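Local coordinates for beta-fructofuranosidase (PDB 6NOB), which probably hydrolyses beta-fructofuranosidic bonds, releasing terminal fructose from substrates such as sucrose, at residues 546-560 and 563-577. Residues are numbered along the deposited sequence; the frame is centred on the assembly and turned at random.
Sequences RPTELLLQRTDGVTR and AKGTAVEDVDFDSGI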
loop_
_atom_site.group_PDB
_atom_site.type_symbol
_atom_site.label_atom_id
_atom_site.label_comp_id
_atom_site.label_asym_id
_atom_site.label_seq_id
_atom_site.Cartn_x
_atom_site.Cartn_y
_atom_site.Cartn_z
ATOM N N ARG A 546 -1.648 -26.766 -9.853
ATOM C CA ARG A 546 -1.423 -26.703 -11.287
ATOM C C ARG A 546 -0.122 -25.961 -11.591
ATOM O O ARG A 546 0.266 -25.046 -10.858
ATOM C CB ARG A 546 -2.584 -25.995 -11.979
ATOM C CG ARG A 546 -3.733 -26.895 -12.400
ATOM C CD ARG A 546 -4.696 -26.121 -13.285
ATOM N NE ARG A 546 -5.391 -25.066 -12.549
ATOM C CZ ARG A 546 -5.683 -23.871 -13.052
ATOM N NH1 ARG A 546 -5.331 -23.571 -14.296
ATOM N NH2 ARG A 546 -6.323 -22.973 -12.312
ATOM N N PRO A 547 0.576 -26.343 -12.659
ATOM C CA PRO A 547 1.738 -25.560 -13.094
ATOM C C PRO A 547 1.321 -24.154 -13.508
ATOM O O PRO A 547 0.310 -23.964 -14.189
ATOM C CB PRO A 547 2.279 -26.359 -14.285
ATOM C CG PRO A 547 1.753 -27.752 -14.082
ATOM C CD PRO A 547 0.415 -27.587 -13.434
ATOM N N THR A 548 2.103 -23.161 -13.086
ATOM C CA THR A 548 1.866 -21.783 -13.493
ATOM C C THR A 548 3.032 -21.288 -14.340
ATOM O O THR A 548 4.166 -21.764 -14.213
ATOM C CB THR A 548 1.682 -20.839 -12.303
ATOM O OG1 THR A 548 2.839 -20.876 -11.457
ATOM C CG2 THR A 548 0.459 -21.256 -11.501
ATOM N N GLU A 549 2.738 -20.312 -15.196
ATOM C CA GLU A 549 3.733 -19.718 -16.077
ATOM C C GLU A 549 3.419 -18.239 -16.222
ATOM O O GLU A 549 2.264 -17.872 -16.457
ATOM C CB GLU A 549 3.740 -20.408 -17.447
ATOM C CG GLU A 549 5.021 -20.205 -18.228
ATOM C CD GLU A 549 5.006 -20.897 -19.577
ATOM O OE1 GLU A 549 3.907 -21.197 -20.092
ATOM O OE2 GLU A 549 6.102 -21.141 -20.122
ATOM N N LEU A 550 4.440 -17.399 -16.068
ATOM C CA LEU A 550 4.300 -15.950 -16.138
ATOM C C LEU A 550 5.030 -15.445 -17.375
ATOM O O LEU A 550 6.245 -15.635 -17.502
ATOM C CB LEU A 550 4.852 -15.286 -14.876
ATOM C CG LEU A 550 4.840 -13.756 -14.846
ATOM C CD1 LEU A 550 3.413 -13.244 -14.917
ATOM C CD2 LEU A 550 5.543 -13.233 -13.600
ATOM N N LEU A 551 4.295 -14.799 -18.277
ATOM C CA LEU A 551 4.848 -14.342 -19.542
ATOM C C LEU A 551 4.545 -12.870 -19.766
ATOM O O LEU A 551 3.519 -12.351 -19.319
ATOM C CB LEU A 551 4.282 -15.126 -20.733
ATOM C CG LEU A 551 4.031 -16.623 -20.586
ATOM C CD1 LEU A 551 3.248 -17.130 -21.786
ATOM C CD2 LEU A 551 5.345 -17.362 -20.454
ATOM N N LEU A 552 5.459 -12.204 -20.466
ATOM C CA LEU A 552 5.142 -11.009 -21.233
ATOM C C LEU A 552 5.135 -11.411 -22.700
ATOM O O LEU A 552 6.135 -11.928 -23.208
ATOM C CB LEU A 552 6.144 -9.883 -20.988
ATOM C CG LEU A 552 5.701 -8.555 -21.608
ATOM C CD1 LEU A 552 4.591 -7.906 -20.785
ATOM C CD2 LEU A 552 6.873 -7.607 -21.794
ATOM N N GLN A 553 4.010 -11.194 -23.374
ATOM C CA GLN A 553 3.839 -11.686 -24.732
ATOM C C GLN A 553 3.217 -10.602 -25.595
ATOM O O GLN A 553 2.253 -9.951 -25.181
ATOM C CB GLN A 553 2.967 -12.945 -24.749
ATOM C CG GLN A 553 2.660 -13.470 -26.132
ATOM C CD GLN A 553 2.098 -14.875 -26.097
ATOM O OE1 GLN A 553 2.403 -15.698 -26.959
ATOM N NE2 GLN A 553 1.272 -15.158 -25.094
ATOM N N ARG A 554 3.772 -10.409 -26.786
ATOM C CA ARG A 554 3.227 -9.482 -27.765
ATOM C C ARG A 554 2.709 -10.268 -28.959
ATOM O O ARG A 554 3.408 -11.140 -29.485
ATOM C CB ARG A 554 4.273 -8.463 -28.222
ATOM C CG ARG A 554 3.728 -7.462 -29.229
ATOM C CD ARG A 554 4.669 -6.290 -29.419
ATOM N NE ARG A 554 5.954 -6.710 -29.962
ATOM C CZ ARG A 554 7.021 -5.923 -30.044
ATOM N NH1 ARG A 554 6.956 -4.669 -29.616
ATOM N NH2 ARG A 554 8.152 -6.392 -30.552
ATOM N N THR A 555 1.486 -9.957 -29.379
ATOM C CA THR A 555 0.850 -10.647 -30.495
ATOM C C THR A 555 0.053 -9.630 -31.294
ATOM O O THR A 555 -0.878 -9.018 -30.762
ATOM C CB THR A 555 -0.055 -11.778 -30.000
ATOM O OG1 THR A 555 0.720 -12.704 -29.230
ATOM C CG2 THR A 555 -0.681 -12.505 -31.177
ATOM N N ASP A 556 0.425 -9.454 -32.562
ATOM C CA ASP A 556 -0.240 -8.515 -33.465
ATOM C C ASP A 556 -0.307 -7.116 -32.854
ATOM O O ASP A 556 -1.353 -6.464 -32.830
ATOM C CB ASP A 556 -1.633 -9.018 -33.850
ATOM C CG ASP A 556 -1.610 -10.429 -34.407
ATOM O OD1 ASP A 556 -0.601 -10.802 -35.045
ATOM O OD2 ASP A 556 -2.601 -11.165 -34.210
ATOM N N GLY A 557 0.836 -6.659 -32.342
ATOM C CA GLY A 557 0.964 -5.314 -31.826
ATOM C C GLY A 557 0.480 -5.102 -30.409
ATOM O O GLY A 557 0.710 -4.020 -29.852
ATOM N N VAL A 558 -0.180 -6.082 -29.803
ATOM C CA VAL A 558 -0.714 -5.951 -28.452
ATOM C C VAL A 558 0.232 -6.660 -27.495
ATOM O O VAL A 558 0.501 -7.857 -27.647
ATOM C CB VAL A 558 -2.135 -6.526 -28.349
ATOM C CG1 VAL A 558 -2.662 -6.381 -26.928
ATOM C CG2 VAL A 558 -3.056 -5.836 -29.343
ATOM N N THR A 559 0.738 -5.921 -26.511
ATOM C CA THR A 559 1.629 -6.459 -25.492
ATOM C C THR A 559 0.854 -6.631 -24.195
ATOM O O THR A 559 0.149 -5.713 -23.762
ATOM C CB THR A 559 2.832 -5.538 -25.264
ATOM O OG1 THR A 559 3.465 -5.246 -26.516
ATOM C CG2 THR A 559 3.838 -6.193 -24.332
ATOM N N ARG A 560 0.988 -7.800 -23.572
ATOM C CA ARG A 560 0.250 -8.072 -22.351
ATOM C C ARG A 560 1.034 -9.032 -21.471
ATOM O O ARG A 560 1.843 -9.827 -21.955
ATOM C CB ARG A 560 -1.140 -8.655 -22.647
ATOM C CG ARG A 560 -1.146 -9.739 -23.704
ATOM C CD ARG A 560 -2.472 -10.483 -23.741
ATOM N NE ARG A 560 -3.542 -9.706 -24.363
ATOM C CZ ARG A 560 -3.717 -9.587 -25.676
ATOM N NH1 ARG A 560 -2.886 -10.189 -26.517
ATOM N NH2 ARG A 560 -4.722 -8.863 -26.149
ATOM N N ALA A 563 -0.649 -14.788 -17.101
ATOM C CA ALA A 563 -0.465 -15.561 -15.873
ATOM C C ALA A 563 -1.175 -16.903 -16.027
ATOM O O ALA A 563 -2.230 -17.134 -15.433
ATOM C CB ALA A 563 -0.984 -14.781 -14.657
ATOM N N LYS A 564 -0.584 -17.791 -16.824
ATOM C CA LYS A 564 -1.207 -19.076 -17.109
ATOM C C LYS A 564 -1.204 -19.966 -15.872
ATOM O O LYS A 564 -0.238 -19.991 -15.105
ATOM C CB LYS A 564 -0.484 -19.771 -18.264
ATOM C CG LYS A 564 -0.621 -19.043 -19.592
ATOM C CD LYS A 564 0.049 -19.793 -20.736
ATOM C CE LYS A 564 -0.653 -19.510 -22.060
ATOM N NZ LYS A 564 0.306 -19.175 -23.151
ATOM N N GLY A 565 -2.300 -20.703 -15.686
ATOM C CA GLY A 565 -2.464 -21.577 -14.545
ATOM C C GLY A 565 -2.918 -20.898 -13.274
ATOM O O GLY A 565 -3.269 -21.594 -12.311
ATOM N N THR A 566 -2.930 -19.569 -13.234
ATOM C CA THR A 566 -3.328 -18.823 -12.052
ATOM C C THR A 566 -4.830 -18.557 -12.060
ATOM O O THR A 566 -5.534 -18.816 -13.040
ATOM C CB THR A 566 -2.571 -17.501 -11.975
ATOM O OG1 THR A 566 -3.204 -16.546 -12.834
ATOM C CG2 THR A 566 -1.133 -17.691 -12.421
ATOM N N ALA A 567 -5.319 -18.016 -10.942
ATOM C CA ALA A 567 -6.726 -17.656 -10.824
ATOM C C ALA A 567 -7.109 -16.476 -11.710
ATOM O O ALA A 567 -8.305 -16.228 -11.896
ATOM C CB ALA A 567 -7.066 -17.340 -9.367
ATOM N N VAL A 568 -6.135 -15.749 -12.257
ATOM C CA VAL A 568 -6.414 -14.610 -13.124
ATOM C C VAL A 568 -5.899 -14.906 -14.525
ATOM O O VAL A 568 -5.555 -13.990 -15.281
ATOM C CB VAL A 568 -5.795 -13.317 -12.561
ATOM C CG1 VAL A 568 -6.449 -12.953 -11.234
ATOM C CG2 VAL A 568 -4.287 -13.472 -12.389
ATOM N N GLU A 569 -5.848 -16.192 -14.880
ATOM C CA GLU A 569 -5.414 -16.582 -16.218
ATOM C C GLU A 569 -6.345 -16.038 -17.297
ATOM O O GLU A 569 -5.916 -15.824 -18.438
ATOM C CB GLU A 569 -5.326 -18.107 -16.304
ATOM C CG GLU A 569 -4.807 -18.640 -17.627
ATOM C CD GLU A 569 -4.839 -20.155 -17.704
ATOM O OE1 GLU A 569 -4.081 -20.722 -18.519
ATOM O OE2 GLU A 569 -5.622 -20.778 -16.951
ATOM N N ASP A 570 -7.611 -15.796 -16.958
ATOM C CA ASP A 570 -8.622 -15.358 -17.911
ATOM C C ASP A 570 -8.664 -13.843 -18.084
ATOM O O ASP A 570 -9.563 -13.335 -18.764
ATOM C CB ASP A 570 -10.004 -15.866 -17.480
ATOM C CG ASP A 570 -10.337 -15.511 -16.036
ATOM O OD1 ASP A 570 -9.401 -15.272 -15.243
ATOM O OD2 ASP A 570 -11.539 -15.465 -15.696
ATOM N N VAL A 571 -7.720 -13.116 -17.491
ATOM C CA VAL A 571 -7.725 -11.658 -17.487
ATOM C C VAL A 571 -6.745 -11.154 -18.538
ATOM O O VAL A 571 -5.610 -11.641 -18.624
ATOM C CB VAL A 571 -7.371 -11.113 -16.093
ATOM C CG1 VAL A 571 -7.275 -9.594 -16.127
ATOM C CG2 VAL A 571 -8.404 -11.574 -15.078
ATOM N N ASP A 572 -7.177 -10.173 -19.329
ATOM C CA ASP A 572 -6.377 -9.609 -20.416
ATOM C C ASP A 572 -5.546 -8.456 -19.859
ATOM O O ASP A 572 -6.023 -7.326 -19.754
ATOM C CB ASP A 572 -7.290 -9.149 -21.548
ATOM C CG ASP A 572 -6.528 -8.608 -22.745
ATOM O OD1 ASP A 572 -5.291 -8.756 -22.792
ATOM O OD2 ASP A 572 -7.178 -8.031 -23.646
ATOM N N PHE A 573 -4.288 -8.731 -19.511
ATOM C CA PHE A 573 -3.411 -7.706 -18.941
ATOM C C PHE A 573 -2.779 -6.862 -20.052
ATOM O O PHE A 573 -1.563 -6.780 -20.204
ATOM C CB PHE A 573 -2.352 -8.348 -18.054
ATOM C CG PHE A 573 -2.922 -9.104 -16.890
ATOM C CD1 PHE A 573 -3.479 -8.432 -15.811
ATOM C CD2 PHE A 573 -2.906 -10.486 -16.875
ATOM C CE1 PHE A 573 -4.007 -9.131 -14.737
ATOM C CE2 PHE A 573 -3.428 -11.190 -15.807
ATOM C CZ PHE A 573 -3.981 -10.512 -14.736
ATOM N N ASP A 574 -3.652 -6.225 -20.833
ATOM C CA ASP A 574 -3.220 -5.369 -21.931
ATOM C C ASP A 574 -2.413 -4.189 -21.405
ATOM O O ASP A 574 -2.872 -3.447 -20.532
ATOM C CB ASP A 574 -4.445 -4.875 -22.705
ATOM C CG ASP A 574 -4.092 -4.236 -24.038
ATOM O OD1 ASP A 574 -2.959 -3.737 -24.199
ATOM O OD2 ASP A 574 -4.964 -4.227 -24.932
ATOM N N SER A 575 -1.206 -4.007 -21.954
ATOM C CA SER A 575 -0.353 -2.907 -21.509
ATOM C C SER A 575 -0.964 -1.550 -21.832
ATOM O O SER A 575 -0.655 -0.557 -21.163
ATOM C CB SER A 575 1.039 -3.024 -22.134
ATOM O OG SER A 575 1.052 -2.528 -23.462
ATOM N N GLY A 576 -1.823 -1.483 -22.846
ATOM C CA GLY A 576 -2.496 -0.249 -23.190
ATOM C C GLY A 576 -1.704 0.708 -24.052
ATOM O O GLY A 576 -2.139 1.849 -24.244
ATOM N N ILE A 577 -0.552 0.292 -24.573
ATOM C CA ILE A 577 0.248 1.135 -25.451
ATOM C C ILE A 577 0.683 0.320 -26.660
ATOM O O ILE A 577 0.692 -0.914 -26.645
ATOM C CB ILE A 577 1.484 1.734 -24.743
ATOM C CG1 ILE A 577 2.523 0.646 -24.469
ATOM C CG2 ILE A 577 1.084 2.446 -23.457
ATOM C CD1 ILE A 577 3.865 1.190 -24.039
HETATM O O HOH W 1 2.017 -3.090 -28.017
HETATM O O HOH W 2 -0.557 -3.500 -25.646
#
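One water oxygen joins T559 to D574 and S575: it accepts the amide hydrogen of T559 N at 2.9 Å, donates to D574 OD1 and lies within hydrogen-bonding distance of S575 OG. Next to it the backbones meet directly, S575 N donating to T559 O at 2.8 Å in a nearly straight bond (164°). D574 OD1 also accepts from G576 N, above its carboxylate plane, closing an Asx turn, and V558 CG1 rests against its oxygens. A second water links G557 O and T559 OG1 to I577 O.

The same edge carries a salt bridge. R560 NE meets D572 OD1 from the syn side, though well out of the carboxylate plane, while OD1 stays close to the guanidinium plane, at its edge; the two flat groups are turned 39° apart. A bend at chi3 (75°) swings the guanidinium round so that V558 CG1 lies over one of its faces. An alanine in place of R560 is likely to leave the D572 carboxylate without its charged mate in this salt bridge and V558 CG1 without the group it packs on.

Farther along, E549 N donates to K564 O at 3.0 Å, with a weaker return bond, and their side chains run side by side. A type II turn from A563 follows; a side chain on G565 would strike P547 O. G565 O sits over one face of the R546 guanidinium, whose edge has a long salt bridge to E569 (NH1 to OE2, 3.9 Å); that carbonyl takes its hydrogen bond from N541 ND2, not from the guanidinium. In the C-terminal beta-sandwich characteristic of family 32, strand 558-564 thus runs between 547-555 and the short, weakly bonded 573-574 at the edge of the sheet, while A563 and F573 touch M605 on strand 601-606 of the other sheet.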